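Local coordinates for protein Mypaa.01249.c (Mycobacterium paratuberculosis, PDB 3RD5) that is of unknown specific function but belongs to the short-chain dehydrogenase/reductase family and is probably an oxidoreductase, at residues L190-G198 against D242-P251. Numbering follows the deposited sequence.
Sequences LRALAAHPG and DLPGDSFVGP
Arg191 reaches across to the loop 242-245 and grips it with one nitrogen. Its NH1 donates to Leu243 O at 2.9 Å, near the guanidinium plane, and forms a salt bridge to Asp242 OD1 at 3.0 Å. The carboxylate is met on its anti side, and the two planar groups stand nearly perpendicular. A bend at chi3 (-81°) turns the guanidinium toward both acceptors.

Leu193 CD2 lies against the type II turn 244-247, 3.2 Å from Pro244 O. The same carbonyl accepts the hydroxyl of Ser247, which helps fix the turn. Asp246 N then donates to Ala192 O, ahead of the parallel pairing of strands 191-195 and 248-251. Ala194 N to Ser247 O, Val249 N to Ala194 O and His196 N to Val249 O continue the ladder.

On one face Phe248 CD1 packs on Ala194 CB at 3.6 Å. Its CG is anti to the backbone N (chi1 -175°), which carries the ring over Ala194 and Ala195 to His196, where CZ meets CD2 at 3.5 Å. The rings are oblique, with planes at 48°. His196 CE1 touches Pro251 CD. Helix 161-185 covers Ala194 on this face. On the other face Ala195 and Val249 touch helix 226-240.

These are the sixth and seventh strands of the Rossmann-like SDR sheet. Two bonds from NH1 hold the guanidinium in place, and Asp242 may offset the like charge of Arg133 close to Arg191. At the buried end a water bridging to Pro251 O gives His196 NE2 a polar partner.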
loop_
_atom_site.group_PDB
_atom_site.type_symbol
_atom_site.label_atom_id
_atom_site.label_comp_id
_atom_site.label_asym_id
_atom_site.label_seq_id
_atom_site.Cartn_x
_atom_site.Cartn_y
_atom_site.Cartn_z
ATOM N N LEU A 190 -3.083 15.554 -6.681
ATOM C CA LEU A 190 -3.038 14.266 -5.976
ATOM C C LEU A 190 -2.040 14.301 -4.852
ATOM O O LEU A 190 -1.002 14.977 -4.934
ATOM C CB LEU A 190 -2.689 13.113 -6.919
ATOM C CG LEU A 190 -3.632 12.850 -8.091
ATOM C CD1 LEU A 190 -3.039 11.748 -9.007
ATOM C CD2 LEU A 190 -5.026 12.473 -7.611
ATOM N N ARG A 191 -2.335 13.533 -3.811
ATOM C CA ARG A 191 -1.409 13.338 -2.667
ATOM C C ARG A 191 -1.032 11.871 -2.559
ATOM O O ARG A 191 -1.839 10.973 -2.833
ATOM C CB ARG A 191 -2.018 13.792 -1.343
ATOM C CG ARG A 191 -2.028 15.250 -1.203
ATOM C CD ARG A 191 -2.873 15.677 -0.008
ATOM N NE ARG A 191 -4.292 15.690 -0.369
ATOM C CZ ARG A 191 -5.245 16.191 0.397
ATOM N NH1 ARG A 191 -4.974 16.562 1.642
ATOM N NH2 ARG A 191 -6.478 16.293 -0.089
ATOM N N ALA A 192 0.192 11.635 -2.112
ATOM C CA ALA A 192 0.689 10.314 -1.715
ATOM C C ALA A 192 0.917 10.297 -0.225
ATOM O O ALA A 192 1.652 11.121 0.308
ATOM C CB ALA A 192 2.017 9.996 -2.476
ATOM N N LEU A 193 0.283 9.341 0.456
ATOM C CA LEU A 193 0.318 9.214 1.917
ATOM C C LEU A 193 0.660 7.802 2.272
ATOM O O LEU A 193 0.557 6.882 1.458
ATOM C CB LEU A 193 -1.072 9.563 2.514
ATOM C CG LEU A 193 -1.690 10.881 2.059
ATOM C CD1 LEU A 193 -3.143 11.043 2.575
ATOM C CD2 LEU A 193 -0.850 12.044 2.540
ATOM N N ALA A 194 1.068 7.584 3.513
ATOM C CA ALA A 194 1.333 6.242 4.011
ATOM C C ALA A 194 0.700 6.050 5.376
ATOM O O ALA A 194 0.377 7.008 6.071
ATOM C CB ALA A 194 2.880 5.972 4.067
ATOM N N ALA A 195 0.504 4.782 5.748
ATOM C CA ALA A 195 -0.032 4.380 7.050
ATOM C C ALA A 195 0.624 3.092 7.455
ATOM O O ALA A 195 1.147 2.350 6.618
ATOM C CB ALA A 195 -1.584 4.183 6.964
ATOM N N HIS A 196 0.593 2.768 8.750
ATOM C CA HIS A 196 0.988 1.442 9.189
ATOM C C HIS A 196 0.110 0.986 10.345
ATOM O O HIS A 196 -0.368 1.825 11.111
ATOM C CB HIS A 196 2.494 1.387 9.552
ATOM C CG HIS A 196 2.830 1.960 10.883
ATOM N ND1 HIS A 196 2.873 1.184 12.028
ATOM C CD2 HIS A 196 3.112 3.230 11.260
ATOM C CE1 HIS A 196 3.179 1.964 13.048
ATOM N NE2 HIS A 196 3.320 3.217 12.626
ATOM N N PRO A 197 -0.041 -0.348 10.502
ATOM C CA PRO A 197 -1.109 -0.853 11.383
ATOM C C PRO A 197 -0.673 -1.060 12.814
ATOM O O PRO A 197 -1.500 -1.538 13.618
ATOM C CB PRO A 197 -1.470 -2.194 10.737
ATOM C CG PRO A 197 -0.190 -2.625 10.101
ATOM C CD PRO A 197 0.357 -1.367 9.503
ATOM N N GLY A 198 0.565 -0.738 13.174
ATOM C CA GLY A 198 1.048 -1.061 14.517
ATOM C C GLY A 198 1.501 -2.497 14.652
ATOM O O GLY A 198 2.075 -3.083 13.744
ATOM N N ASP A 242 -7.682 15.363 5.901
ATOM C CA ASP A 242 -7.036 16.401 5.071
ATOM C C ASP A 242 -5.601 16.564 5.537
ATOM O O ASP A 242 -5.311 17.392 6.403
ATOM C CB ASP A 242 -7.789 17.739 5.181
ATOM C CG ASP A 242 -7.233 18.785 4.266
ATOM O OD1 ASP A 242 -6.321 18.522 3.470
ATOM O OD2 ASP A 242 -7.710 19.943 4.362
ATOM N N LEU A 243 -4.717 15.704 5.033
ATOM C CA LEU A 243 -3.325 15.596 5.475
ATOM C C LEU A 243 -2.388 16.147 4.412
ATOM O O LEU A 243 -2.651 15.981 3.204
ATOM C CB LEU A 243 -2.953 14.130 5.717
ATOM C CG LEU A 243 -3.701 13.463 6.861
ATOM C CD1 LEU A 243 -3.656 11.939 6.780
ATOM C CD2 LEU A 243 -3.087 13.910 8.206
ATOM N N PRO A 244 -1.278 16.775 4.827
ATOM C CA PRO A 244 -0.279 17.160 3.856
ATOM C C PRO A 244 0.292 15.948 3.109
ATOM O O PRO A 244 0.366 14.843 3.632
ATOM C CB PRO A 244 0.830 17.779 4.715
ATOM C CG PRO A 244 0.290 18.023 6.024
ATOM C CD PRO A 244 -0.927 17.140 6.199
ATOM N N GLY A 245 0.685 16.171 1.862
ATOM C CA GLY A 245 1.361 15.149 1.091
ATOM C C GLY A 245 2.587 14.609 1.807
ATOM O O GLY A 245 3.247 15.328 2.566
ATOM N N ASP A 246 2.828 13.312 1.630
ATOM C CA ASP A 246 3.902 12.582 2.329
ATOM C C ASP A 246 3.738 12.510 3.833
ATOM O O ASP A 246 4.719 12.337 4.558
ATOM C CB ASP A 246 5.323 13.091 1.937
ATOM C CG ASP A 246 6.432 12.095 2.273
ATOM O OD1 ASP A 246 6.186 10.933 2.423
ATOM O OD2 ASP A 246 7.581 12.590 2.417
ATOM N N SER A 247 2.511 12.556 4.328
ATOM C CA SER A 247 2.257 12.236 5.723
ATOM C C SER A 247 2.275 10.733 5.906
ATOM O O SER A 247 1.857 10.000 5.009
ATOM C CB SER A 247 0.894 12.735 6.164
ATOM O OG SER A 247 0.797 14.143 6.157
ATOM N N PHE A 248 2.718 10.276 7.062
ATOM C CA PHE A 248 2.727 8.871 7.468
ATOM C C PHE A 248 1.912 8.780 8.772
ATOM O O PHE A 248 2.241 9.523 9.717
ATOM C CB PHE A 248 4.174 8.469 7.764
ATOM C CG PHE A 248 4.415 7.010 8.088
ATOM C CD1 PHE A 248 3.615 5.992 7.621
ATOM C CD2 PHE A 248 5.526 6.671 8.858
ATOM C CE1 PHE A 248 3.923 4.624 7.851
ATOM C CE2 PHE A 248 5.843 5.332 9.083
ATOM C CZ PHE A 248 5.049 4.317 8.602
ATOM N N VAL A 249 0.856 7.956 8.783
ATOM C CA VAL A 249 -0.134 7.875 9.861
ATOM C C VAL A 249 0.034 6.536 10.572
ATOM O O VAL A 249 0.180 5.475 9.949
ATOM C CB VAL A 249 -1.595 7.936 9.251
ATOM C CG1 VAL A 249 -2.698 7.618 10.317
ATOM C CG2 VAL A 249 -1.785 9.378 8.631
ATOM N N GLY A 250 -0.058 6.548 11.901
ATOM C CA GLY A 250 -0.061 5.314 12.664
ATOM C C GLY A 250 -0.276 5.583 14.138
ATOM O O GLY A 250 -0.577 6.688 14.534
ATOM N N PRO A 251 -0.099 4.537 14.965
ATOM C CA PRO A 251 -0.324 4.704 16.406
ATOM C C PRO A 251 0.804 5.530 17.019
ATOM O O PRO A 251 1.978 5.421 16.646
ATOM C CB PRO A 251 -0.300 3.270 16.920
ATOM C CG PRO A 251 -0.554 2.403 15.722
ATOM C CD PRO A 251 0.130 3.127 14.608
HETATM O O HOH W 1 3.914 4.949 14.657
#